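PDB 5GMX: carboxylesterase from Uncultured bacterium, which hydrolyses carboxylic esters and also acts on oxyimino cephalosporins, as a family VIII esterase related to the serine beta-lactamases. Local coordinates for residues K17-F22 against V46-G51; A23-D28 against V377-A382; A97-E102 against R174-R179; P101-A106 against M144-W149. All blocks are in the same frame, centred on the assembly; numbering follows the deposited sequence.

Contact 1 (K17-F22 against V46-G51); sequences KVRDAF and VDLWGG
Arg19 and Leu48 mark the nearest backbone approach here, CA to CA 7.5 Å, where helix segment 17-22 runs over strand segment 46-51. The short axes pass 9.8 Å apart at 20° between their N-to-C directions, so helix and strand are nearly parallel. This is the helix-on-sheet layer of the beta-lactamase-type fold: helix 16-27 lies against the antiparallel sheet, and the alternation of the strand sends Val46 and Leu48 to the helix while the side chain of Trp49 starts out away from it. No hydrogen bond joins the two segments; the contact is apolar. Leu48 supplies the largest share on the strand side. Its CD1 branch ends against the helix backbone, 3.7 Å from Arg19 CA, and the aliphatic part of Arg19 crosses it at about a right angle. Its CB instead meets the ring of Phe22, 3.9 Å from CD2, the two side chains sliding past each other in opposite directions. At the other end Val18 CG1 touches Val46 CG1 more loosely, at 4.4 Å. Phe36 of strand 33-40 also packs on both Val18 and Phe22, so the helix spans more than one strand. With CG anti to the backbone N (chi1 -171°), Phe22 reaches across to the strand backbone, where the ring is met at its edge, in plane: Phe22 CE2 lies 3.7 Å from Trp49 C.

Contact 2 (A23-D28 against V377-A382); sequences AANFKD and VRLIEA
Arg378 meets Ala24, Asn25 and Asp28, and through it helix 374-385 is tied to the end of helix 16-27. The short axes lie 10.8 Å apart at 151°, close to antiparallel. The charged interaction is a salt bridge that is also a hydrogen bond, Arg378 NH1 to Asp28 OD2 at 3.3 Å. The acceptor is in the guanidinium plane and the N-H...O angle is a fairly straight 160°, but the donor stands well above the carboxylate plane, and the pair is long. A methyl group covers one face of the same guanidinium: Ala24 CB sits over its centre, 3.4 Å from Arg378 CZ. This flat approach depends on an arm that is extended at first and then bends at chi3. Polar-to-carbon contacts complete the set. Asn25 OD1 rests 3.5 Å from Arg378 CD as the two side chains slide past each other in opposite directions, and Asn25 ND2 lies 4.1 Å from Leu379 CG while giving a weak hydrogen bond to Arg375 O. Leu379 also touches Phe22, Phe36 of strand 33-40 and Tyr361 of strand 357-363, so the N-terminal and C-terminal helices pack together on one side of the antiparallel sheet, as in the alpha/beta domain of serine beta-lactamases.

Contact 3 (A97-E102 against R174-R179); sequences ADYWPE and RRVTGR
Tyr99 and Arg175 carry the closest backbone approach, 6.1 Å between CA atoms, where the chain leaving helix 96-99 passes the end of helix 165-175. That helix closes in a Schellman motif: Gly178, with positive phi, is the C-prime residue, Arg179 N bonds to Arg174 O and Gly178 N to Arg175 O. Along the first segment, Tyr99 comes first. Its ring atom CD1 lies 3.5 Å from Val176 CG1, while its hydroxyl turns elsewhere, to Asp91 N. The carbonyl of Tyr99 serves the other neighbour: Tyr99 O is 3.3 Å from Arg175 CB, and a water bridges it to Arg175 NH1. Next, Trp100 brings the CD1/NE1 side of its indole to one face of the Arg175 guanidinium, Trp100 CD1 standing 3.5 Å from that plane and displaced toward its rim, with the two planes 40° apart. Pro101 CD adds a slight contact with Arg175 NH1. Glu102 then turns back through a bend at chi2 (95°) and forms a salt bridge: OE1 receives Arg175 NH1 on its syn lone pair at 3.1 Å. The bond is bent, and the acceptor is tilted out of the guanidinium plane. Arg175 is further held by Glu171, which pairs with NE. The guanidinium of Arg179 lies over the face opposite Trp100, Arg179 CZ 3.5 Å above the plane of Arg175; the carboxylates of Glu102 and Glu171 probably balance the two guanidinium charges. Arg179 NH2 reaches Glu102 OE2 through a second water.

Contact 4 (P101-A106 against M144-W149); sequences PEFAAA and MLAAQW
Ala146 fits against Glu102 and Phe103 so closely that the CA atoms of Phe103 and Ala146 are only 4.3 Å apart. Its methyl does most of the touching: Ala146 CB lies 3.8 Å from Phe103 CA, with Glu102 O at a similar distance. The Phe103 ring comes alongside, CD1 being 4.2 Å from the same Ala146 CB, because chi1 of -165° sets CG anti to the backbone N and beside the carbonyl carbon. Ala146 O in turn is met by the methyl of Ala105. At Ala147 the side chain heads away and the backbone makes the contact, Ala147 O standing 3.5 Å from Ala106 CB. The segments thus join a 3-10 turn, in the loop between helices 96-99 and 113-117, to the end of helix 138-146, within the helical part of this beta-lactamase-like fold. No direct hydrogen bond links them. A lysine does so instead: Lys108 NZ donates to Ala105 O, Ala146 O and Gln148 O, and makes a cation-pi contact with Phe103. The side chain of Gln148 leaves its CA away from the loop, and its amide bonds elsewhere, NE2 to Gly125 O and OE1 to Arg127 N; Gln148 O lies 3.7 Å from Ala106 CB. Trp149 ends the run. The CE3 corner of its six-membered ring lies obliquely against the last residue of the loop segment, with Trp149 CE3 3.3 Å from Ala106 O and 4.1 Å from Ala106 CB.

Overall arrangement
The four contacts form two pairs on opposite sides of the chain's centre. Contacts 1 and 2 share helix 16-27, their centres about 8 Å apart, and touch directly: Phe22 N lies 3.7 Å from Leu379 CD2. Contacts 3 and 4 share Pro101 and Glu102, with centres about 13 Å apart, and Trp100 CZ2 packs on Ala146 CB at 3.7 Å. Between contacts 1 and 3 the centres are about 43 Å apart. None of the four includes a residue of the pocket that holds phenylmethanesulfonic acid, lined by Ser71, Lys74 and Tyr160 among others; Ser71 and Lys74 fit an SxxK pattern, consistent with a serine beta-lactamase-like active site.

Contact 1 (K17-F22 against V46-G51)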
loop_
_atom_site.group_PDB
_atom_site.type_symbol
_atom_site.label_atom_id
_atom_site.label_comp_id
_atom_site.label_asym_id
_atom_site.label_seq_id
_atom_site.Cartn_x
_atom_site.Cartn_y
_atom_site.Cartn_z
ATOM N N LYS A 17 -10.163 -20.512 13.617
ATOM C CA LYS A 17 -11.306 -19.892 12.954
ATOM C C LYS A 17 -10.861 -19.106 11.718
ATOM O O LYS A 17 -11.487 -19.186 10.654
ATOM C CB LYS A 17 -12.072 -18.993 13.929
ATOM C CG LYS A 17 -12.776 -19.784 15.036
ATOM C CD LYS A 17 -13.434 -18.881 16.071
ATOM C CE LYS A 17 -13.540 -19.586 17.425
ATOM N NZ LYS A 17 -14.377 -20.827 17.388
ATOM N N VAL A 18 -9.753 -18.381 11.854
ATOM C CA VAL A 18 -9.222 -17.614 10.734
ATOM C C VAL A 18 -8.940 -18.550 9.573
ATOM O O VAL A 18 -9.364 -18.288 8.438
ATOM C CB VAL A 18 -7.941 -16.856 11.108
ATOM C CG1 VAL A 18 -7.432 -16.050 9.913
ATOM C CG2 VAL A 18 -8.194 -15.961 12.306
ATOM N N ARG A 19 -8.279 -19.673 9.875
ATOM C CA ARG A 19 -7.962 -20.653 8.848
ATOM C C ARG A 19 -9.241 -21.061 8.132
ATOM O O ARG A 19 -9.310 -21.031 6.892
ATOM C CB ARG A 19 -7.280 -21.881 9.449
ATOM C CG ARG A 19 -6.834 -22.899 8.409
ATOM C CD ARG A 19 -6.215 -24.124 9.057
ATOM N NE ARG A 19 -5.619 -25.026 8.075
ATOM C CZ ARG A 19 -6.311 -25.759 7.204
ATOM N NH1 ARG A 19 -7.641 -25.705 7.176
ATOM N NH2 ARG A 19 -5.669 -26.548 6.351
ATOM N N ASP A 20 -10.271 -21.360 8.926
ATOM C CA ASP A 20 -11.562 -21.757 8.380
ATOM C C ASP A 20 -12.115 -20.675 7.464
ATOM O O ASP A 20 -12.501 -20.965 6.325
ATOM C CB ASP A 20 -12.554 -22.077 9.505
ATOM C CG ASP A 20 -12.131 -23.293 10.335
ATOM O OD1 ASP A 20 -11.335 -24.119 9.830
ATOM O OD2 ASP A 20 -12.597 -23.430 11.488
ATOM N N ALA A 21 -12.088 -19.425 7.927
ATOM C CA ALA A 21 -12.617 -18.336 7.110
ATOM C C ALA A 21 -11.855 -18.290 5.788
ATOM O O ALA A 21 -12.467 -18.197 4.718
ATOM C CB ALA A 21 -12.525 -17.015 7.837
ATOM N N PHE A 22 -10.530 -18.426 5.861
ATOM C CA PHE A 22 -9.717 -18.380 4.652
ATOM C C PHE A 22 -10.216 -19.470 3.695
ATOM O O PHE A 22 -10.568 -19.187 2.535
ATOM C CB PHE A 22 -8.231 -18.552 4.997
ATOM C CG PHE A 22 -7.297 -18.308 3.838
ATOM C CD1 PHE A 22 -7.200 -17.052 3.264
ATOM C CD2 PHE A 22 -6.489 -19.320 3.353
ATOM C CE1 PHE A 22 -6.337 -16.818 2.206
ATOM C CE2 PHE A 22 -5.627 -19.093 2.290
ATOM C CZ PHE A 22 -5.549 -17.843 1.718
ATOM N N VAL A 46 -0.318 -16.583 11.886
ATOM C CA VAL A 46 -1.048 -17.199 10.782
ATOM C C VAL A 46 -0.331 -16.889 9.468
ATOM O O VAL A 46 0.025 -15.742 9.197
ATOM C CB VAL A 46 -2.510 -16.723 10.690
ATOM C CG1 VAL A 46 -3.232 -17.461 9.572
ATOM C CG2 VAL A 46 -3.230 -16.928 12.012
ATOM N N ASP A 47 -0.111 -17.923 8.666
ATOM C CA ASP A 47 0.599 -17.807 7.404
ATOM C C ASP A 47 0.034 -18.866 6.460
ATOM O O ASP A 47 0.460 -20.017 6.485
ATOM C CB ASP A 47 2.107 -17.983 7.628
ATOM C CG ASP A 47 2.921 -17.910 6.338
ATOM O OD1 ASP A 47 2.355 -17.566 5.276
ATOM O OD2 ASP A 47 4.145 -18.174 6.394
ATOM N N LEU A 48 -0.931 -18.465 5.641
ATOM C CA LEU A 48 -1.711 -19.395 4.838
ATOM C C LEU A 48 -1.729 -19.021 3.360
ATOM O O LEU A 48 -1.614 -17.850 3.000
ATOM C CB LEU A 48 -3.152 -19.458 5.352
ATOM C CG LEU A 48 -3.378 -19.893 6.801
ATOM C CD1 LEU A 48 -4.831 -19.680 7.169
ATOM C CD2 LEU A 48 -2.951 -21.348 7.039
ATOM N N TRP A 49 -1.878 -20.024 2.507
ATOM C CA TRP A 49 -2.136 -19.766 1.094
ATOM C C TRP A 49 -2.917 -20.930 0.512
ATOM O O TRP A 49 -3.137 -21.940 1.188
ATOM C CB TRP A 49 -0.834 -19.521 0.316
ATOM C CG TRP A 49 0.113 -20.680 0.307
ATOM C CD1 TRP A 49 0.229 -21.653 -0.658
ATOM C CD2 TRP A 49 1.067 -21.006 1.322
ATOM N NE1 TRP A 49 1.208 -22.556 -0.302
ATOM C CE2 TRP A 49 1.735 -22.184 0.908
ATOM C CE3 TRP A 49 1.432 -20.409 2.535
ATOM C CZ2 TRP A 49 2.742 -22.783 1.676
ATOM C CZ3 TRP A 49 2.437 -21.006 3.299
ATOM C CH2 TRP A 49 3.075 -22.183 2.866
ATOM N N GLY A 50 -3.366 -20.775 -0.726
ATOM C CA GLY A 50 -4.124 -21.821 -1.381
ATOM C C GLY A 50 -4.533 -21.462 -2.793
ATOM O O GLY A 50 -4.376 -20.315 -3.228
ATOM N N GLY A 51 -5.053 -22.452 -3.510
ATOM C CA GLY A 51 -5.552 -22.250 -4.854
ATOM C C GLY A 51 -4.460 -22.205 -5.896
ATOM O O GLY A 51 -3.398 -22.806 -5.728
#

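Contact 2 (A23-D28 against V377-A382)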
loop_
_atom_site.group_PDB
_atom_site.type_symbol
_atom_site.label_atom_id
_atom_site.label_comp_id
_atom_site.label_asym_id
_atom_site.label_seq_id
_atom_site.Cartn_x
_atom_site.Cartn_y
_atom_site.Cartn_z
ATOM N N ALA A 23 -10.338 -20.692 4.219
ATOM C CA ALA A 23 -10.734 -21.836 3.401
ATOM C C ALA A 23 -12.123 -21.600 2.844
ATOM O O ALA A 23 -12.409 -21.949 1.696
ATOM C CB ALA A 23 -10.695 -23.131 4.215
ATOM N N ALA A 24 -12.971 -20.975 3.660
ATOM C CA ALA A 24 -14.359 -20.764 3.282
ATOM C C ALA A 24 -14.435 -19.926 2.011
ATOM O O ALA A 24 -15.263 -20.202 1.141
ATOM C CB ALA A 24 -15.132 -20.102 4.410
ATOM N N ASN A 25 -13.537 -18.945 1.872
ATOM C CA ASN A 25 -13.609 -18.060 0.709
ATOM C C ASN A 25 -13.357 -18.823 -0.587
ATOM O O ASN A 25 -13.792 -18.401 -1.657
ATOM C CB ASN A 25 -12.622 -16.903 0.835
ATOM C CG ASN A 25 -13.099 -15.836 1.787
ATOM O OD1 ASN A 25 -14.296 -15.609 1.925
ATOM N ND2 ASN A 25 -12.164 -15.188 2.469
ATOM N N PHE A 26 -12.660 -19.952 -0.485
ATOM C CA PHE A 26 -12.412 -20.797 -1.648
ATOM C C PHE A 26 -13.641 -21.641 -1.972
ATOM O O PHE A 26 -13.981 -21.841 -3.140
ATOM C CB PHE A 26 -11.212 -21.704 -1.408
ATOM C CG PHE A 26 -9.888 -20.996 -1.462
ATOM C CD1 PHE A 26 -9.177 -20.912 -2.649
ATOM C CD2 PHE A 26 -9.344 -20.432 -0.315
ATOM C CE1 PHE A 26 -7.949 -20.271 -2.689
ATOM C CE2 PHE A 26 -8.122 -19.791 -0.351
ATOM C CZ PHE A 26 -7.420 -19.712 -1.535
ATOM N N LYS A 27 -14.304 -22.136 -0.928
ATOM C CA LYS A 27 -15.409 -23.071 -1.110
ATOM C C LYS A 27 -16.567 -22.404 -1.831
ATOM O O LYS A 27 -17.305 -23.055 -2.566
ATOM C CB LYS A 27 -15.869 -23.632 0.238
ATOM C CG LYS A 27 -14.962 -24.712 0.780
ATOM C CD LYS A 27 -15.131 -24.888 2.283
ATOM C CE LYS A 27 -14.003 -25.742 2.853
ATOM N NZ LYS A 27 -14.150 -25.989 4.315
ATOM N N ASP A 28 -16.701 -21.096 -1.630
ATOM C CA ASP A 28 -17.777 -20.316 -2.235
ATOM C C ASP A 28 -17.437 -19.861 -3.651
ATOM O O ASP A 28 -18.176 -19.080 -4.252
ATOM C CB ASP A 28 -18.094 -19.101 -1.359
ATOM C CG ASP A 28 -18.362 -19.479 0.093
ATOM O OD1 ASP A 28 -18.027 -20.621 0.483
ATOM O OD2 ASP A 28 -18.904 -18.635 0.844
ATOM N N VAL A 377 -13.640 -8.893 4.910
ATOM C CA VAL A 377 -14.558 -8.727 6.032
ATOM C C VAL A 377 -14.639 -10.009 6.855
ATOM O O VAL A 377 -14.562 -9.976 8.088
ATOM C CB VAL A 377 -15.966 -8.339 5.558
ATOM C CG1 VAL A 377 -16.924 -8.289 6.734
ATOM C CG2 VAL A 377 -15.928 -6.998 4.824
ATOM N N ARG A 378 -14.759 -11.133 6.152
ATOM C CA ARG A 378 -14.835 -12.447 6.780
ATOM C C ARG A 378 -13.576 -12.766 7.572
ATOM O O ARG A 378 -13.642 -13.242 8.723
ATOM C CB ARG A 378 -15.067 -13.526 5.719
ATOM C CG ARG A 378 -15.394 -14.894 6.278
ATOM C CD ARG A 378 -15.720 -15.876 5.155
ATOM N NE ARG A 378 -16.694 -16.883 5.572
ATOM C CZ ARG A 378 -17.431 -17.602 4.728
ATOM N NH1 ARG A 378 -17.307 -17.422 3.419
ATOM N NH2 ARG A 378 -18.296 -18.500 5.190
ATOM N N LEU A 379 -12.426 -12.529 6.942
ATOM C CA LEU A 379 -11.150 -12.797 7.604
ATOM C C LEU A 379 -10.951 -11.947 8.853
ATOM O O LEU A 379 -10.432 -12.434 9.872
ATOM C CB LEU A 379 -10.000 -12.571 6.631
ATOM C CG LEU A 379 -9.942 -13.597 5.505
ATOM C CD1 LEU A 379 -9.037 -13.095 4.393
ATOM C CD2 LEU A 379 -9.451 -14.934 6.042
ATOM N N ILE A 380 -11.321 -10.669 8.750
ATOM C CA ILE A 380 -11.211 -9.725 9.861
ATOM C C ILE A 380 -12.117 -10.128 11.027
ATOM O O ILE A 380 -11.693 -10.128 12.200
ATOM C CB ILE A 380 -11.559 -8.279 9.417
ATOM C CG1 ILE A 380 -10.466 -7.714 8.505
ATOM C CG2 ILE A 380 -11.708 -7.371 10.616
ATOM C CD1 ILE A 380 -10.866 -6.434 7.780
ATOM N N GLU A 381 -13.359 -10.486 10.714
ATOM C CA GLU A 381 -14.270 -10.897 11.774
ATOM C C GLU A 381 -13.734 -12.149 12.483
ATOM O O GLU A 381 -13.703 -12.219 13.731
ATOM C CB GLU A 381 -15.679 -11.153 11.225
ATOM C CG GLU A 381 -16.751 -11.092 12.318
ATOM C CD GLU A 381 -18.026 -11.845 11.968
ATOM O OE1 GLU A 381 -18.525 -11.679 10.834
ATOM O OE2 GLU A 381 -18.539 -12.590 12.839
ATOM N N ALA A 382 -13.280 -13.120 11.693
ATOM C CA ALA A 382 -12.737 -14.350 12.268
ATOM C C ALA A 382 -11.557 -14.039 13.174
ATOM O O ALA A 382 -11.469 -14.548 14.283
ATOM C CB ALA A 382 -12.328 -15.318 11.178
#

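Contact 3 (A97-E102 against R174-R179)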
loop_
_atom_site.group_PDB
_atom_site.type_symbol
_atom_site.label_atom_id
_atom_site.label_comp_id
_atom_site.label_asym_id
_atom_site.label_seq_id
_atom_site.Cartn_x
_atom_site.Cartn_y
_atom_site.Cartn_z
ATOM N N ALA A 97 9.016 21.896 -0.478
ATOM C CA ALA A 97 10.055 22.604 -1.227
ATOM C C ALA A 97 11.353 22.768 -0.435
ATOM O O ALA A 97 12.406 23.020 -1.019
ATOM C CB ALA A 97 9.541 23.978 -1.690
ATOM N N ASP A 98 11.289 22.611 0.885
ATOM C CA ASP A 98 12.508 22.591 1.698
ATOM C C ASP A 98 13.430 21.444 1.279
ATOM O O ASP A 98 14.650 21.573 1.315
ATOM C CB ASP A 98 12.168 22.461 3.186
ATOM C CG ASP A 98 11.645 23.757 3.784
ATOM O OD1 ASP A 98 11.464 24.734 3.020
ATOM O OD2 ASP A 98 11.408 23.796 5.017
ATOM N N TYR A 99 12.833 20.327 0.877
ATOM C CA TYR A 99 13.588 19.141 0.482
ATOM C C TYR A 99 13.648 18.961 -1.032
ATOM O O TYR A 99 14.539 18.292 -1.559
ATOM C CB TYR A 99 12.978 17.891 1.102
ATOM C CG TYR A 99 12.681 18.006 2.573
ATOM C CD1 TYR A 99 13.708 18.040 3.506
ATOM C CD2 TYR A 99 11.368 18.015 3.036
ATOM C CE1 TYR A 99 13.440 18.134 4.864
ATOM C CE2 TYR A 99 11.088 18.098 4.395
ATOM C CZ TYR A 99 12.130 18.150 5.302
ATOM O OH TYR A 99 11.868 18.227 6.650
ATOM N N TRP A 100 12.666 19.542 -1.715
ATOM C CA TRP A 100 12.437 19.331 -3.141
ATOM C C TRP A 100 12.098 20.692 -3.742
ATOM O O TRP A 100 10.931 21.022 -3.928
ATOM C CB TRP A 100 11.309 18.318 -3.350
ATOM C CG TRP A 100 10.963 17.961 -4.775
ATOM C CD1 TRP A 100 11.599 18.371 -5.915
ATOM C CD2 TRP A 100 9.894 17.106 -5.198
ATOM N NE1 TRP A 100 10.985 17.829 -7.017
ATOM C CE2 TRP A 100 9.938 17.045 -6.605
ATOM C CE3 TRP A 100 8.899 16.387 -4.522
ATOM C CZ2 TRP A 100 9.025 16.297 -7.349
ATOM C CZ3 TRP A 100 7.992 15.642 -5.264
ATOM C CH2 TRP A 100 8.063 15.605 -6.665
ATOM N N PRO A 101 13.131 21.507 -3.997
ATOM C CA PRO A 101 12.986 22.934 -4.342
ATOM C C PRO A 101 12.121 23.173 -5.566
ATOM O O PRO A 101 11.287 24.081 -5.557
ATOM C CB PRO A 101 14.428 23.383 -4.611
ATOM C CG PRO A 101 15.281 22.395 -3.865
ATOM C CD PRO A 101 14.540 21.084 -3.950
ATOM N N GLU A 102 12.303 22.349 -6.594
ATOM C CA GLU A 102 11.528 22.472 -7.826
ATOM C C GLU A 102 10.027 22.348 -7.586
ATOM O O GLU A 102 9.216 22.825 -8.386
ATOM C CB GLU A 102 11.957 21.415 -8.851
ATOM C CG GLU A 102 13.431 21.436 -9.221
ATOM C CD GLU A 102 14.277 20.457 -8.403
ATOM O OE1 GLU A 102 14.007 20.262 -7.194
ATOM O OE2 GLU A 102 15.222 19.883 -8.985
ATOM N N ARG A 174 13.606 10.193 -1.372
ATOM C CA ARG A 174 14.869 10.127 -2.086
ATOM C C ARG A 174 15.671 11.392 -1.869
ATOM O O ARG A 174 16.893 11.335 -1.756
ATOM C CB ARG A 174 14.645 9.911 -3.587
ATOM C CG ARG A 174 14.081 8.559 -3.965
ATOM C CD ARG A 174 14.014 8.385 -5.481
ATOM N NE ARG A 174 15.334 8.345 -6.109
ATOM C CZ ARG A 174 15.805 9.277 -6.934
ATOM N NH1 ARG A 174 15.063 10.333 -7.241
ATOM N NH2 ARG A 174 17.021 9.154 -7.462
ATOM N N ARG A 175 14.989 12.535 -1.821
ATOM C CA ARG A 175 15.696 13.804 -1.663
ATOM C C ARG A 175 16.361 13.924 -0.304
ATOM O O ARG A 175 17.480 14.441 -0.216
ATOM C CB ARG A 175 14.769 15.007 -1.863
ATOM C CG ARG A 175 14.231 15.185 -3.269
ATOM C CD ARG A 175 15.306 15.570 -4.260
ATOM N NE ARG A 175 14.759 15.641 -5.616
ATOM C CZ ARG A 175 14.811 16.719 -6.390
ATOM N NH1 ARG A 175 15.407 17.827 -5.954
ATOM N NH2 ARG A 175 14.285 16.685 -7.607
ATOM N N VAL A 176 15.707 13.453 0.761
ATOM C CA VAL A 176 16.357 13.597 2.071
ATOM C C VAL A 176 17.414 12.523 2.330
ATOM O O VAL A 176 18.099 12.554 3.358
ATOM C CB VAL A 176 15.350 13.577 3.241
ATOM C CG1 VAL A 176 14.285 14.647 3.032
ATOM C CG2 VAL A 176 14.727 12.200 3.413
ATOM N N THR A 177 17.532 11.561 1.420
ATOM C CA THR A 177 18.618 10.586 1.494
ATOM C C THR A 177 19.601 10.787 0.326
ATOM O O THR A 177 20.291 9.859 -0.090
ATOM C CB THR A 177 18.090 9.131 1.496
ATOM O OG1 THR A 177 17.227 8.931 0.372
ATOM C CG2 THR A 177 17.315 8.841 2.782
ATOM N N GLY A 178 19.626 12.001 -0.216
ATOM C CA GLY A 178 20.631 12.385 -1.189
ATOM C C GLY A 178 20.526 11.744 -2.558
ATOM O O GLY A 178 21.501 11.743 -3.313
ATOM N N ARG A 179 19.348 11.220 -2.884
ATOM C CA ARG A 179 19.127 10.529 -4.156
ATOM C C ARG A 179 20.148 9.418 -4.416
ATOM O O ARG A 179 20.475 9.120 -5.553
ATOM C CB ARG A 179 19.154 11.565 -5.272
ATOM C CG ARG A 179 17.935 12.459 -5.228
ATOM C CD ARG A 179 18.269 13.806 -5.822
ATOM N NE ARG A 179 17.669 14.053 -7.120
ATOM C CZ ARG A 179 17.760 15.227 -7.733
ATOM N NH1 ARG A 179 18.422 16.220 -7.144
ATOM N NH2 ARG A 179 17.197 15.405 -8.919
HETATM O O HOH W 1 17.024 18.309 -3.678
HETATM O O HOH W 2 16.206 17.709 -9.815
#

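Contact 4 (P101-A106 against M144-W149)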
loop_
_atom_site.group_PDB
_atom_site.type_symbol
_atom_site.label_atom_id
_atom_site.label_comp_id
_atom_site.label_asym_id
_atom_site.label_seq_id
_atom_site.Cartn_x
_atom_site.Cartn_y
_atom_site.Cartn_z
ATOM N N PRO A 101 13.131 21.507 -3.997
ATOM C CA PRO A 101 12.986 22.934 -4.342
ATOM C C PRO A 101 12.121 23.173 -5.566
ATOM O O PRO A 101 11.287 24.081 -5.557
ATOM C CB PRO A 101 14.428 23.383 -4.611
ATOM C CG PRO A 101 15.281 22.395 -3.865
ATOM C CD PRO A 101 14.540 21.084 -3.950
ATOM N N GLU A 102 12.303 22.349 -6.594
ATOM C CA GLU A 102 11.528 22.472 -7.826
ATOM C C GLU A 102 10.027 22.348 -7.586
ATOM O O GLU A 102 9.216 22.825 -8.386
ATOM C CB GLU A 102 11.957 21.415 -8.851
ATOM C CG GLU A 102 13.431 21.436 -9.221
ATOM C CD GLU A 102 14.277 20.457 -8.403
ATOM O OE1 GLU A 102 14.007 20.262 -7.194
ATOM O OE2 GLU A 102 15.222 19.883 -8.985
ATOM N N PHE A 103 9.657 21.726 -6.471
ATOM C CA PHE A 103 8.247 21.530 -6.160
ATOM C C PHE A 103 7.551 22.858 -5.866
ATOM O O PHE A 103 6.327 22.945 -5.918
ATOM C CB PHE A 103 8.095 20.572 -4.969
ATOM C CG PHE A 103 6.702 20.022 -4.796
ATOM C CD1 PHE A 103 6.296 18.893 -5.490
ATOM C CD2 PHE A 103 5.812 20.627 -3.934
ATOM C CE1 PHE A 103 5.029 18.371 -5.319
ATOM C CE2 PHE A 103 4.530 20.117 -3.762
ATOM C CZ PHE A 103 4.144 18.984 -4.451
ATOM N N ALA A 104 8.333 23.890 -5.557
ATOM C CA ALA A 104 7.757 25.189 -5.204
ATOM C C ALA A 104 7.047 25.876 -6.382
ATOM O O ALA A 104 6.279 26.824 -6.191
ATOM C CB ALA A 104 8.834 26.091 -4.649
ATOM N N ALA A 105 7.298 25.388 -7.591
ATOM C CA ALA A 105 6.711 25.957 -8.796
ATOM C C ALA A 105 5.183 25.868 -8.790
ATOM O O ALA A 105 4.598 25.026 -8.099
ATOM C CB ALA A 105 7.264 25.254 -10.031
ATOM N N ALA A 106 4.555 26.757 -9.560
ATOM C CA ALA A 106 3.123 26.701 -9.852
ATOM C C ALA A 106 2.241 26.579 -8.603
ATOM O O ALA A 106 1.425 25.665 -8.495
ATOM C CB ALA A 106 2.840 25.544 -10.812
HETATM N N MSE A 144 7.773 16.577 -14.102
HETATM C CA MSE A 144 6.453 16.983 -14.559
HETATM C C MSE A 144 5.482 17.323 -13.420
HETATM O O MSE A 144 4.798 18.355 -13.462
HETATM C CB MSE A 144 5.858 15.887 -15.425
HETATM C CG MSE A 144 4.372 16.034 -15.691
HETATM SE SE MSE A 144 3.774 14.551 -16.807
HETATM C CE MSE A 144 5.068 14.733 -18.266
ATOM N N LEU A 145 5.410 16.460 -12.406
ATOM C CA LEU A 145 4.506 16.716 -11.282
ATOM C C LEU A 145 4.891 17.957 -10.486
ATOM O O LEU A 145 4.014 18.709 -10.071
ATOM C CB LEU A 145 4.431 15.508 -10.345
ATOM C CG LEU A 145 3.709 14.312 -10.962
ATOM C CD1 LEU A 145 3.782 13.106 -10.044
ATOM C CD2 LEU A 145 2.265 14.681 -11.294
ATOM N N ALA A 146 6.187 18.169 -10.258
ATOM C CA ALA A 146 6.622 19.358 -9.516
ATOM C C ALA A 146 6.239 20.648 -10.243
ATOM O O ALA A 146 5.983 21.674 -9.614
ATOM C CB ALA A 146 8.128 19.320 -9.271
ATOM N N ALA A 147 6.162 20.588 -11.566
ATOM C CA ALA A 147 5.884 21.779 -12.359
ATOM C C ALA A 147 4.377 22.049 -12.501
ATOM O O ALA A 147 3.968 23.074 -13.031
ATOM C CB ALA A 147 6.533 21.647 -13.727
ATOM N N GLN A 148 3.559 21.136 -11.996
ATOM C CA GLN A 148 2.131 21.150 -12.275
ATOM C C GLN A 148 1.313 22.057 -11.368
ATOM O O GLN A 148 1.538 22.128 -10.161
ATOM C CB GLN A 148 1.592 19.722 -12.185
ATOM C CG GLN A 148 0.157 19.552 -12.601
ATOM C CD GLN A 148 -0.188 18.098 -12.819
ATOM O OE1 GLN A 148 0.397 17.438 -13.675
ATOM N NE2 GLN A 148 -1.144 17.589 -12.046
ATOM N N TRP A 149 0.351 22.741 -11.977
ATOM C CA TRP A 149 -0.622 23.568 -11.267
ATOM C C TRP A 149 -1.716 22.689 -10.652
ATOM O O TRP A 149 -2.328 21.885 -11.351
ATOM C CB TRP A 149 -1.231 24.597 -12.242
ATOM C CG TRP A 149 -2.264 25.494 -11.651
ATOM C CD1 TRP A 149 -3.621 25.403 -11.804
ATOM C CD2 TRP A 149 -2.030 26.618 -10.797
ATOM N NE1 TRP A 149 -4.244 26.402 -11.098
ATOM C CE2 TRP A 149 -3.292 27.167 -10.475
ATOM C CE3 TRP A 149 -0.880 27.217 -10.279
ATOM C CZ2 TRP A 149 -3.435 28.284 -9.649
ATOM C CZ3 TRP A 149 -1.020 28.328 -9.459
ATOM C CH2 TRP A 149 -2.290 28.853 -9.157
#